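Local coordinates for LPXTG-motif cell wall anchor domain protein (Mobiluncus mulieris, PDB 5U5O), which forms part of a giant bacterial surface adhesin whose Ig-like domains carry intramolecular disulfide, isopeptide and ester cross-links, and which probably helps the bacterium attach to other surfaces, at residues Gly169-Thr174 against Ala280-Thr285; Tyr8-Lys13 against Thr28-Val33; Tyr44-Gln49 against Ala66-Lys71; Arg34-Glu39 against Glu90-Tyr95. One frame throughout, in Å; residues are numbered along the deposited sequence.

Contact 1 of 4, residues Gly169-Thr174 against Ala280-Thr285; sequences GSLKLT and ANVEVT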
loop_
_atom_site.group_PDB
_atom_site.type_symbol
_atom_site.label_atom_id
_atom_site.label_comp_id
_atom_site.label_asym_id
_atom_site.label_seq_id
_atom_site.Cartn_x
_atom_site.Cartn_y
_atom_site.Cartn_z
ATOM N N GLY A 169 -5.366 -9.938 2.882
ATOM C CA GLY A 169 -6.084 -11.065 3.448
ATOM C C GLY A 169 -6.109 -12.254 2.508
ATOM O O GLY A 169 -5.415 -12.260 1.469
ATOM N N SER A 170 -6.940 -13.252 2.868
ATOM C CA SER A 170 -7.046 -14.463 2.065
ATOM C C SER A 170 -8.400 -15.110 2.293
ATOM O O SER A 170 -9.101 -14.816 3.279
ATOM C CB SER A 170 -5.960 -15.470 2.430
ATOM O OG SER A 170 -6.086 -15.925 3.783
ATOM N N LEU A 171 -8.736 -16.005 1.382
ATOM C CA LEU A 171 -9.976 -16.757 1.431
ATOM C C LEU A 171 -9.679 -18.209 1.196
ATOM O O LEU A 171 -9.226 -18.603 0.118
ATOM C CB LEU A 171 -10.947 -16.234 0.387
ATOM C CG LEU A 171 -12.311 -16.930 0.276
ATOM C CD1 LEU A 171 -13.099 -16.997 1.576
ATOM C CD2 LEU A 171 -13.105 -16.190 -0.784
ATOM N N LYS A 172 -9.999 -19.029 2.203
ATOM C CA LYS A 172 -9.925 -20.470 2.097
ATOM C C LYS A 172 -11.328 -20.983 1.874
ATOM O O LYS A 172 -12.260 -20.563 2.577
ATOM C CB LYS A 172 -9.347 -21.100 3.363
ATOM C CG LYS A 172 -9.164 -22.610 3.264
ATOM C CD LYS A 172 -8.873 -23.261 4.606
ATOM C CE LYS A 172 -7.528 -22.838 5.153
ATOM N NZ LYS A 172 -7.100 -23.695 6.289
ATOM N N LEU A 173 -11.479 -21.926 0.973
ATOM C CA LEU A 173 -12.766 -22.566 0.684
ATOM C C LEU A 173 -12.547 -24.046 0.823
ATOM O O LEU A 173 -11.659 -24.612 0.218
ATOM C CB LEU A 173 -13.214 -22.236 -0.754
ATOM C CG LEU A 173 -14.542 -22.887 -1.173
ATOM C CD1 LEU A 173 -15.730 -22.444 -0.305
ATOM C CD2 LEU A 173 -14.787 -22.618 -2.654
ATOM N N THR A 174 -13.422 -24.694 1.597
ATOM C CA THR A 174 -13.445 -26.147 1.812
ATOM C C THR A 174 -14.800 -26.670 1.324
ATOM O O THR A 174 -15.822 -26.004 1.529
ATOM C CB THR A 174 -13.272 -26.476 3.308
ATOM O OG1 THR A 174 -12.024 -25.957 3.767
ATOM C CG2 THR A 174 -13.291 -27.978 3.587
ATOM N N ALA A 280 -9.310 -10.927 8.523
ATOM C CA ALA A 280 -8.605 -10.820 7.217
ATOM C C ALA A 280 -8.368 -12.163 6.490
ATOM O O ALA A 280 -8.428 -12.188 5.259
ATOM C CB ALA A 280 -7.285 -10.073 7.370
ATOM N N ASN A 281 -8.075 -13.244 7.229
ATOM C CA ASN A 281 -7.915 -14.588 6.640
ATOM C C ASN A 281 -9.167 -15.393 6.885
ATOM O O ASN A 281 -9.381 -15.952 7.974
ATOM C CB ASN A 281 -6.676 -15.282 7.179
ATOM C CG ASN A 281 -5.407 -14.499 6.851
ATOM O OD1 ASN A 281 -5.098 -14.257 5.680
ATOM N ND2 ASN A 281 -4.696 -14.064 7.874
ATOM N N VAL A 282 -10.065 -15.328 5.924
ATOM C CA VAL A 282 -11.410 -15.854 6.040
ATOM C C VAL A 282 -11.405 -17.305 5.590
ATOM O O VAL A 282 -10.692 -17.648 4.620
ATOM C CB VAL A 282 -12.363 -14.989 5.176
ATOM C CG1 VAL A 282 -13.752 -15.593 5.079
ATOM C CG2 VAL A 282 -12.406 -13.556 5.686
ATOM N N GLU A 283 -12.205 -18.145 6.274
ATOM C CA GLU A 283 -12.336 -19.539 5.892
ATOM C C GLU A 283 -13.811 -19.894 5.722
ATOM O O GLU A 283 -14.582 -19.820 6.703
ATOM C CB GLU A 283 -11.689 -20.447 6.932
ATOM C CG GLU A 283 -10.250 -20.093 7.273
ATOM C CD GLU A 283 -9.773 -20.798 8.519
ATOM O OE1 GLU A 283 -9.554 -22.026 8.465
ATOM O OE2 GLU A 283 -9.633 -20.125 9.558
ATOM N N VAL A 284 -14.208 -20.265 4.514
ATOM C CA VAL A 284 -15.592 -20.603 4.190
ATOM C C VAL A 284 -15.689 -22.077 3.885
ATOM O O VAL A 284 -14.778 -22.676 3.289
ATOM C CB VAL A 284 -16.067 -19.756 2.979
ATOM C CG1 VAL A 284 -17.416 -20.222 2.444
ATOM C CG2 VAL A 284 -16.141 -18.283 3.336
ATOM N N THR A 285 -16.790 -22.711 4.313
ATOM C CA THR A 285 -17.109 -24.057 3.897
ATOM C C THR A 285 -18.371 -24.021 3.063
ATOM O O THR A 285 -19.356 -23.377 3.471
ATOM C CB THR A 285 -17.276 -24.966 5.130
ATOM O OG1 THR A 285 -16.024 -25.036 5.812
ATOM C CG2 THR A 285 -17.706 -26.387 4.742
HETATM O O HOH W 1 -7.906 -17.664 4.844
HETATM O O HOH W 2 -12.403 -23.483 4.684
#
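Leu171 reaches across to two valines of the neighbouring strand, its CD1 lying 3.8 Å from Val282 CG1 and 3.7 Å from Val284 CG2. With CG anti to the backbone N (chi1 179°), the leucine leans over the next strand at the level between the two valines. Leu173 repeats the pattern, its CD1 3.9 Å from CG1 of Val284, whose two methyls thus serve two leucines. Branched aliphatic side chains suit this face because Cys228, half of the disulfide with Cys200, and Ile230 of strand 226-232 pack over it. The strands run parallel and in step, Ser170 beside Asn281 and Thr174 beside Thr285. In this Ig-like beta domain the later part of strand 150-178 lies alongside the final strand, 281-291. Five backbone hydrogen bonds stitch them; the one from Val284 N to Lys172 O is nearly straight at 174°. Alternate residues turn to the opposite, more polar face. There the hydroxyl of Ser170, placed between the backbone N and the carbonyl carbon (chi1 63°), donates to Asn281 OD1 at 2.7 Å, while a water donates to the same OG and to Val282 O. A second water joins Thr174 OG1 to Val284 O, so small hydroxyls extend the main-chain network. Lys172 and Glu283 run alongside each other toward solvent; in one of two conformers of Glu283 they end in a long and therefore doubtful salt bridge, NZ to OE1 3.7 Å, and Glu216 offers the lysine another distant, weak partner.

Contact 2 of 4, residues Tyr8-Lys13 against Thr28-Val33; sequences YATVDK and TIKDTV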
loop_
_atom_site.group_PDB
_atom_site.type_symbol
_atom_site.label_atom_id
_atom_site.label_comp_id
_atom_site.label_asym_id
_atom_site.label_seq_id
_atom_site.Cartn_x
_atom_site.Cartn_y
_atom_site.Cartn_z
ATOM N N TYR A 8 17.539 12.039 1.992
ATOM C CA TYR A 8 17.323 10.606 2.212
ATOM C C TYR A 8 16.085 10.464 3.091
ATOM O O TYR A 8 16.033 11.029 4.178
ATOM C CB TYR A 8 18.530 9.990 2.890
ATOM C CG TYR A 8 18.377 8.515 3.205
ATOM C CD1 TYR A 8 18.244 7.580 2.173
ATOM C CD2 TYR A 8 18.373 8.042 4.526
ATOM C CE1 TYR A 8 18.111 6.221 2.435
ATOM C CE2 TYR A 8 18.254 6.679 4.792
ATOM C CZ TYR A 8 18.115 5.773 3.747
ATOM O OH TYR A 8 17.990 4.422 4.004
ATOM N N ALA A 9 15.087 9.792 2.550
ATOM C CA ALA A 9 13.792 9.646 3.240
ATOM C C ALA A 9 13.651 8.294 3.918
ATOM O O ALA A 9 13.952 7.274 3.310
ATOM C CB ALA A 9 12.679 9.833 2.244
ATOM N N THR A 10 13.174 8.293 5.168
ATOM C CA THR A 10 12.895 7.056 5.888
ATOM C C THR A 10 11.612 7.215 6.688
ATOM O O THR A 10 11.156 8.333 6.931
ATOM C CB THR A 10 14.025 6.676 6.856
ATOM O OG1 THR A 10 14.300 7.777 7.722
ATOM C CG2 THR A 10 15.282 6.321 6.111
ATOM N N VAL A 11 11.021 6.081 7.056
ATOM C CA VAL A 11 9.933 6.032 8.037
ATOM C C VAL A 11 10.343 4.967 9.048
ATOM O O VAL A 11 10.519 3.812 8.678
ATOM C CB VAL A 11 8.562 5.687 7.411
ATOM C CG1 VAL A 11 7.513 5.432 8.496
ATOM C CG2 VAL A 11 8.074 6.797 6.508
ATOM N N ASP A 12 10.534 5.364 10.307
ATOM C CA ASP A 12 10.989 4.453 11.379
ATOM C C ASP A 12 12.242 3.690 10.950
ATOM O O ASP A 12 12.315 2.478 11.119
ATOM C CB ASP A 12 9.871 3.489 11.817
ATOM C CG ASP A 12 8.723 4.196 12.489
ATOM O OD1 ASP A 12 8.873 5.331 12.990
ATOM O OD2 ASP A 12 7.650 3.589 12.532
ATOM N N LYS A 13 13.196 4.413 10.357
ATOM C CA LYS A 13 14.470 3.842 9.857
ATOM C C LYS A 13 14.402 3.001 8.584
ATOM O O LYS A 13 15.452 2.557 8.122
ATOM C CB LYS A 13 15.236 3.045 10.931
ATOM C CG LYS A 13 15.326 3.710 12.284
ATOM C CD LYS A 13 16.310 2.973 13.168
ATOM C CE LYS A 13 16.596 3.769 14.418
ATOM N NZ LYS A 13 17.509 3.044 15.324
ATOM N N THR A 28 5.130 9.566 9.898
ATOM C CA THR A 28 6.122 10.616 9.810
ATOM C C THR A 28 7.271 10.141 8.945
ATOM O O THR A 28 7.942 9.153 9.264
ATOM C CB THR A 28 6.659 11.013 11.183
ATOM O OG1 THR A 28 5.584 11.544 11.964
ATOM C CG2 THR A 28 7.746 12.086 11.052
ATOM N N ILE A 29 7.466 10.848 7.833
ATOM C CA ILE A 29 8.625 10.659 6.966
ATOM C C ILE A 29 9.751 11.549 7.521
ATOM O O ILE A 29 9.592 12.776 7.616
ATOM C CB ILE A 29 8.278 10.968 5.500
ATOM C CG1 ILE A 29 7.395 9.879 4.872
ATOM C CG2 ILE A 29 9.552 11.054 4.661
ATOM C CD1 ILE A 29 6.016 9.692 5.476
ATOM N N LYS A 30 10.837 10.917 7.963
ATOM C CA LYS A 30 12.075 11.629 8.273
ATOM C C LYS A 30 12.774 11.986 6.953
ATOM O O LYS A 30 13.175 11.113 6.180
ATOM C CB LYS A 30 12.994 10.772 9.117
ATOM C CG LYS A 30 14.210 11.524 9.639
ATOM C CD LYS A 30 15.177 10.536 10.237
ATOM C CE LYS A 30 16.331 11.218 10.926
ATOM N NZ LYS A 30 17.141 10.230 11.689
ATOM N N ASP A 31 12.919 13.289 6.739
ATOM C CA ASP A 31 13.560 13.839 5.538
ATOM C C ASP A 31 14.939 14.350 5.964
ATOM O O ASP A 31 15.052 15.416 6.535
ATOM C CB ASP A 31 12.648 14.926 5.030
ATOM C CG ASP A 31 13.242 15.743 3.893
ATOM O OD1 ASP A 31 14.288 15.362 3.261
ATOM O OD2 ASP A 31 12.558 16.755 3.636
ATOM N N THR A 32 15.933 13.485 5.803
ATOM C CA THR A 32 17.310 13.846 6.134
ATOM C C THR A 32 17.878 14.641 4.960
ATOM O O THR A 32 17.984 14.126 3.856
ATOM C CB THR A 32 18.168 12.619 6.450
ATOM O OG1 THR A 32 17.603 11.948 7.576
ATOM C CG2 THR A 32 19.575 12.984 6.816
ATOM N N VAL A 33 18.178 15.900 5.234
ATOM C CA VAL A 33 18.608 16.861 4.203
ATOM C C VAL A 33 20.126 17.005 4.185
ATOM O O VAL A 33 20.760 17.182 5.201
ATOM C CB VAL A 33 17.932 18.211 4.460
ATOM C CG1 VAL A 33 18.323 19.193 3.355
ATOM C CG2 VAL A 33 16.402 18.048 4.559
HETATM O O HOH W 3 16.049 9.830 6.766
HETATM O O HOH W 4 10.067 8.221 10.828
#
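Ile29 stands opposite Val11 and spreads its two branches along the segment that holds Val11 and Ala9. Its CB lies 4.2 Å from the carbonyl oxygen of Thr10. From there the CG2 branch heads toward the alanine, coming to 4.1 Å from Ala9 CB. The longer branch goes the other way: CG1 meets Val11 CG2 at 3.6 Å, and the terminal CD1 stays against that same methyl at 3.7 Å. Having CG1 anti to the carbonyl carbon (chi1 -73°) sends the two branches to different neighbours, and a beta-branched residue can serve both from one position. Val122 and Ile162 add to this apolar patch. The pairing is antiparallel: in the Ig-like T-Q ester bond domain strand 4-10 pairs with strand 26-36, and the backbone of Ala9 also bonds to Ser159 of strand 150-178. Asp31, on the inward face with Ala9, sits near Thr7 and Gln160, a setting consistent with the threonine-glutamine ester cross-link that gives the family its name. Of the four backbone bonds, the one from Lys30 N to Thr10 O is the most bent, 135° at the hydrogen. On the outer face Thr10 and Lys30 lie alongside each other, OG1 3.6 Å from the lysine CB, and the extended lysine chain carries its amine outward toward a weak, long pairing with Glu98. One water is held by Thr10 OG1, Thr32 OG1 and Tyr8 O, the last at 2.9 Å; another bridges Asp12 N and Thr28 O where the backbones part.

Contact 3 of 4, residues Tyr44-Gln49 against Ala66-Lys71; sequences YAIAGQ and AATTVK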
loop_
_atom_site.group_PDB
_atom_site.type_symbol
_atom_site.label_atom_id
_atom_site.label_comp_id
_atom_site.label_asym_id
_atom_site.label_seq_id
_atom_site.Cartn_x
_atom_site.Cartn_y
_atom_site.Cartn_z
ATOM N N TYR A 44 20.390 29.612 5.406
ATOM C CA TYR A 44 19.602 29.183 4.265
ATOM C C TYR A 44 18.199 28.825 4.738
ATOM O O TYR A 44 17.973 28.548 5.941
ATOM C CB TYR A 44 20.210 27.920 3.661
ATOM C CG TYR A 44 21.603 28.134 3.127
ATOM C CD1 TYR A 44 22.705 28.114 3.962
ATOM C CD2 TYR A 44 21.833 28.295 1.763
ATOM C CE1 TYR A 44 23.995 28.321 3.473
ATOM C CE2 TYR A 44 23.120 28.476 1.268
ATOM C CZ TYR A 44 24.195 28.481 2.125
ATOM O OH TYR A 44 25.493 28.694 1.690
ATOM N N ALA A 45 17.247 28.843 3.814
ATOM C CA ALA A 45 15.935 28.235 4.060
ATOM C C ALA A 45 15.866 26.956 3.253
ATOM O O ALA A 45 16.313 26.878 2.106
ATOM C CB ALA A 45 14.795 29.165 3.668
ATOM N N ILE A 46 15.279 25.936 3.872
ATOM C CA ILE A 46 14.997 24.667 3.223
ATOM C C ILE A 46 13.514 24.355 3.262
ATOM O O ILE A 46 12.831 24.676 4.263
ATOM C CB ILE A 46 15.849 23.500 3.786
ATOM C CG1 ILE A 46 15.745 23.390 5.311
ATOM C CG2 ILE A 46 17.296 23.671 3.301
ATOM C CD1 ILE A 46 16.380 22.124 5.838
ATOM N N ALA A 47 13.010 23.712 2.223
ATOM C CA ALA A 47 11.603 23.255 2.199
ATOM C C ALA A 47 11.559 21.880 1.636
ATOM O O ALA A 47 12.288 21.549 0.674
ATOM C CB ALA A 47 10.765 24.181 1.343
ATOM N N GLY A 48 10.680 21.071 2.207
ATOM C CA GLY A 48 10.407 19.735 1.726
ATOM C C GLY A 48 8.916 19.533 1.495
ATOM O O GLY A 48 8.078 20.132 2.196
ATOM N N GLN A 49 8.593 18.671 0.536
ATOM C CA GLN A 49 7.220 18.248 0.264
ATOM C C GLN A 49 7.198 16.769 -0.014
ATOM O O GLN A 49 8.110 16.227 -0.623
ATOM C CB GLN A 49 6.591 18.983 -0.924
ATOM C CG GLN A 49 6.723 20.488 -0.889
ATOM C CD GLN A 49 8.076 20.982 -1.391
ATOM O OE1 GLN A 49 8.637 20.451 -2.365
ATOM N NE2 GLN A 49 8.610 22.001 -0.728
ATOM N N ALA A 66 7.004 20.971 4.752
ATOM C CA ALA A 66 7.741 21.535 5.882
ATOM C C ALA A 66 8.745 22.543 5.379
ATOM O O ALA A 66 9.328 22.361 4.300
ATOM C CB ALA A 66 8.495 20.460 6.636
ATOM N N ALA A 67 9.018 23.580 6.161
ATOM C CA ALA A 67 10.054 24.571 5.792
ATOM C C ALA A 67 10.667 25.105 7.056
ATOM O O ALA A 67 10.011 25.123 8.105
ATOM C CB ALA A 67 9.459 25.695 4.956
ATOM N N THR A 68 11.929 25.502 6.978
ATOM C CA THR A 68 12.660 26.048 8.126
ATOM C C THR A 68 13.911 26.770 7.644
ATOM O O THR A 68 14.236 26.718 6.455
ATOM C CB THR A 68 13.045 24.940 9.141
ATOM O OG1 THR A 68 13.597 25.524 10.334
ATOM C CG2 THR A 68 14.036 23.928 8.561
ATOM N N THR A 69 14.602 27.442 8.559
ATOM C CA THR A 69 15.893 28.042 8.278
ATOM C C THR A 69 16.983 27.247 8.973
ATOM O O THR A 69 16.739 26.630 10.024
ATOM C CB THR A 69 15.960 29.516 8.688
ATOM O OG1 THR A 69 15.486 29.663 10.018
ATOM C CG2 THR A 69 15.131 30.369 7.746
ATOM N N VAL A 70 18.175 27.254 8.366
ATOM C CA VAL A 70 19.342 26.514 8.848
ATOM C C VAL A 70 20.575 27.402 8.750
ATOM O O VAL A 70 20.901 27.884 7.665
ATOM C CB VAL A 70 19.620 25.272 7.984
ATOM C CG1 VAL A 70 20.910 24.594 8.424
ATOM C CG2 VAL A 70 18.458 24.293 8.032
ATOM N N LYS A 71 21.262 27.615 9.863
ATOM C CA LYS A 71 22.532 28.325 9.871
ATOM C C LYS A 71 23.607 27.267 9.843
ATOM O O LYS A 71 23.785 26.493 10.767
ATOM C CB LYS A 71 22.672 29.240 11.077
ATOM C CG LYS A 71 23.902 30.137 10.934
ATOM C CD LYS A 71 23.975 31.190 12.024
ATOM C CE LYS A 71 25.148 32.119 11.778
ATOM N NZ LYS A 71 25.182 33.191 12.796
#
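Ile46 lies beside Thr68 and passes on to Val70, and its torsions account for both contacts. CG1 occupies the crowded position between the backbone N and the carbonyl carbon (chi1 53°), which sets it 3.7 Å from Thr68 CG2. The nearly straight second torsion (170°) then carries CD1 to 3.7 Å from Val70 CG2 in one of two conformers of that valine. Thr68 answers by turning its methyl rather than its hydroxyl to the isoleucine, with OG1 anti to the backbone N (chi1 -172°). Met99 and Leu126 touch Ile46 as well, so this face of the 43-52/64-71 hairpin joins the domain core. Tyr44 directs a ring edge at Val70 O, CD1 to O 4.1 Å, while its hydroxyl bonds to Glu39 N. On the opposite face Ala47 CB meets Ala67 CB at 4.1 Å, and Thr69 brings CB to 3.5 Å from Tyr44 O. Small residues, three of them alanines, suit these closely spaced non-hydrogen-bonded pairs; Tyr132 and Val135 of strand 132-135 pack over this side. Gly48, with no side chain, faces Ala66 in a hydrogen-bonded pair. All six hydrogen bonds between the segments join main-chain atoms, from Tyr44-Val70 to Gly48-Ala66. The chemistry therefore divides the work: peptide groups hold the hairpin and set its register, while methyl groups pack against the core on the Ile46 face and against Tyr132 and Val135 on the other.

Contact 4 of 4, residues Arg34-Glu39 against Glu90-Tyr95; sequences RLYNVE and EDVKVY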
loop_
_atom_site.group_PDB
_atom_site.type_symbol
_atom_site.label_atom_id
_atom_site.label_comp_id
_atom_site.label_asym_id
_atom_site.label_seq_id
_atom_site.Cartn_x
_atom_site.Cartn_y
_atom_site.Cartn_z
ATOM N N ARG A 34 20.678 16.858 2.980
ATOM C CA ARG A 34 22.127 16.915 2.744
ATOM C C ARG A 34 22.426 18.177 1.918
ATOM O O ARG A 34 21.924 18.316 0.806
ATOM C CB ARG A 34 22.561 15.653 2.005
ATOM C CG ARG A 34 22.091 14.339 2.618
ATOM C CD ARG A 34 23.045 13.848 3.681
ATOM N NE ARG A 34 24.289 13.294 3.105
ATOM C CZ ARG A 34 25.273 12.739 3.810
ATOM N NH1 ARG A 34 25.156 12.625 5.132
ATOM N NH2 ARG A 34 26.375 12.267 3.223
ATOM N N LEU A 35 23.170 19.085 2.536
ATOM C CA LEU A 35 23.525 20.347 1.892
ATOM C C LEU A 35 24.954 20.271 1.387
ATOM O O LEU A 35 25.869 19.953 2.128
ATOM C CB LEU A 35 23.402 21.499 2.851
ATOM C CG LEU A 35 22.031 21.660 3.519
ATOM C CD1 LEU A 35 22.032 22.822 4.502
ATOM C CD2 LEU A 35 20.895 21.828 2.524
ATOM N N TYR A 36 25.141 20.573 0.088
ATOM C CA TYR A 36 26.428 20.364 -0.627
ATOM C C TYR A 36 27.103 21.690 -0.936
ATOM O O TYR A 36 26.465 22.545 -1.530
ATOM C CB TYR A 36 26.200 19.601 -1.927
ATOM C CG TYR A 36 25.418 18.330 -1.756
ATOM C CD1 TYR A 36 25.828 17.367 -0.847
ATOM C CD2 TYR A 36 24.297 18.095 -2.505
ATOM C CE1 TYR A 36 25.124 16.193 -0.683
ATOM C CE2 TYR A 36 23.551 16.921 -2.331
ATOM C CZ TYR A 36 24.006 15.978 -1.434
ATOM O OH TYR A 36 23.275 14.805 -1.244
ATOM N N ASN A 37 28.303 21.857 -0.398
ATOM C CA ASN A 37 29.143 23.034 -0.770
ATOM C C ASN A 37 28.447 24.345 -0.432
ATOM O O ASN A 37 28.564 25.337 -1.168
ATOM C CB ASN A 37 29.617 22.964 -2.236
ATOM C CG ASN A 37 30.616 21.876 -2.431
ATOM O OD1 ASN A 37 31.309 21.465 -1.506
ATOM N ND2 ASN A 37 30.794 21.471 -3.685
ATOM N N VAL A 38 27.787 24.367 0.731
ATOM C CA VAL A 38 27.203 25.556 1.297
ATOM C C VAL A 38 28.235 26.234 2.176
ATOM O O VAL A 38 29.267 25.651 2.514
ATOM C CB VAL A 38 25.915 25.232 2.108
ATOM C CG1 VAL A 38 24.767 24.968 1.157
ATOM C CG2 VAL A 38 26.092 24.061 3.083
ATOM N N GLU A 39 27.944 27.463 2.570
ATOM C CA GLU A 39 28.902 28.288 3.292
ATOM C C GLU A 39 28.585 28.275 4.798
ATOM O O GLU A 39 27.500 28.685 5.218
ATOM C CB GLU A 39 28.864 29.721 2.760
ATOM C CG GLU A 39 29.870 30.639 3.425
ATOM C CD GLU A 39 29.941 32.014 2.759
ATOM O OE1 GLU A 39 29.996 32.101 1.505
ATOM O OE2 GLU A 39 29.959 33.014 3.500
ATOM N N GLU A 90 34.968 14.653 -5.373
ATOM C CA GLU A 90 35.453 13.919 -4.209
ATOM C C GLU A 90 35.650 14.806 -2.991
ATOM O O GLU A 90 35.601 14.316 -1.865
ATOM C CB GLU A 90 36.720 13.114 -4.551
ATOM C CG GLU A 90 36.367 11.848 -5.327
ATOM C CD GLU A 90 37.475 10.815 -5.413
ATOM O OE1 GLU A 90 38.668 11.183 -5.334
ATOM O OE2 GLU A 90 37.137 9.618 -5.572
ATOM N N ASP A 91 35.840 16.106 -3.216
ATOM C CA ASP A 91 35.994 17.089 -2.150
ATOM C C ASP A 91 34.713 17.799 -1.741
ATOM O O ASP A 91 34.780 18.781 -0.996
ATOM C CB ASP A 91 37.071 18.133 -2.533
ATOM C CG ASP A 91 36.641 19.051 -3.668
ATOM O OD1 ASP A 91 35.591 18.829 -4.297
ATOM O OD2 ASP A 91 37.405 19.998 -3.992
ATOM N N VAL A 92 33.548 17.321 -2.196
ATOM C CA VAL A 92 32.289 17.933 -1.769
ATOM C C VAL A 92 32.161 17.984 -0.244
ATOM O O VAL A 92 32.496 17.018 0.435
ATOM C CB VAL A 92 31.061 17.238 -2.412
ATOM C CG1 VAL A 92 30.893 15.800 -1.944
ATOM C CG2 VAL A 92 29.789 18.028 -2.173
ATOM N N LYS A 93 31.734 19.133 0.256
ATOM C CA LYS A 93 31.502 19.329 1.677
ATOM C C LYS A 93 30.010 19.155 1.903
ATOM O O LYS A 93 29.183 19.843 1.331
ATOM C CB LYS A 93 31.985 20.698 2.144
ATOM C CG LYS A 93 33.507 20.812 2.062
ATOM C CD LYS A 93 34.010 22.195 2.450
ATOM C CE LYS A 93 35.488 22.373 2.135
ATOM N NZ LYS A 93 36.365 21.562 3.018
ATOM N N VAL A 94 29.663 18.209 2.794
ATOM C CA VAL A 94 28.258 17.815 3.074
ATOM C C VAL A 94 27.892 18.175 4.503
ATOM O O VAL A 94 28.641 17.863 5.405
ATOM C CB VAL A 94 28.020 16.324 2.828
ATOM C CG1 VAL A 94 26.538 15.993 2.965
ATOM C CG2 VAL A 94 28.537 15.898 1.466
ATOM N N TYR A 95 26.813 18.925 4.622
ATOM C CA TYR A 95 26.263 19.299 5.918
ATOM C C TYR A 95 24.851 18.744 6.029
ATOM O O TYR A 95 24.029 18.940 5.141
ATOM C CB TYR A 95 26.240 20.800 6.074
ATOM C CG TYR A 95 27.612 21.417 5.962
ATOM C CD1 TYR A 95 28.174 21.707 4.716
ATOM C CD2 TYR A 95 28.374 21.695 7.096
ATOM C CE1 TYR A 95 29.436 22.266 4.616
ATOM C CE2 TYR A 95 29.644 22.269 6.982
ATOM C CZ TYR A 95 30.167 22.546 5.735
ATOM O OH TYR A 95 31.419 23.098 5.642
HETATM O O HOH W 5 32.846 19.629 -4.666
HETATM O O HOH W 6 34.123 21.454 -1.612
#
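Asn37 grips Lys93 twice: its backbone N donates to Lys93 O at 2.8 Å, and its side-chain OD1 accepts from Lys93 N at 3.0 Å. The second bond is almost straight, 176° at the hydrogen, although the donor is tilted 35° from the amide plane. The positive phi of Asn37, a left-handed backbone conformation that asparagine tolerates well, turns the chain here, and the side chain stands in for a main-chain acceptor. Two waters tie the same amide to Asp91: one accepts from ND2 and donates to the carboxylate OD1, the other donates to OD1 of Asn37 and to Asp91 O. Lys1 forms a salt bridge with that carboxylate. Farther along, Leu35 and Tyr95 exchange a pair of backbone bonds, the shorter being Leu35 N to Tyr95 O at 2.7 Å. Packing then fills in around the polar atoms. Val94 splits its methyls: with CG1 anti to the backbone N (chi1 -173°), CG1 sits over one face of the Arg34 guanidinium, 3.5 Å from NE, while CG2 lies in plane at the edge of the Tyr36 ring, 3.9 Å from CD1. Salt bridges to Glu84 and Glu96 hold the arginine, and Glu84 also takes the Tyr36 hydroxyl. Val92 CG2 packs against Tyr36 CB at 3.9 Å. On the other face Val38 CG2 lies 3.5 Å from Tyr95 CD1, the two side chains running in opposite directions, with the tyrosine OH bonded to Glu40. This is the end of an antiparallel strand pair in an Ig-like beta domain, where strand 26-36 runs out and strand 94-104 begins.

Contacts 2, 3 and 4 lie within the T-Q ester bond domain, whereas contact 1 belongs to the DUF5979 domain, its centre about 37 Å from that of contact 2 and about 55 Å from that of contact 4. Contacts 2 and 4 use successive parts of strand 26-36, between strands 4-10 and 94-104 of one sheet. Contact 3, a hairpin nested in the loop closed by contact 4, belongs to a different sheet and touches both: Val33 and Leu35 pack on Ile46. Contact 1 opens last along the chain. The long, interrupted strand 150-178 runs from the first domain into contact 1, joining the two Ig-like modules end to end in an elongated piece of the adhesin.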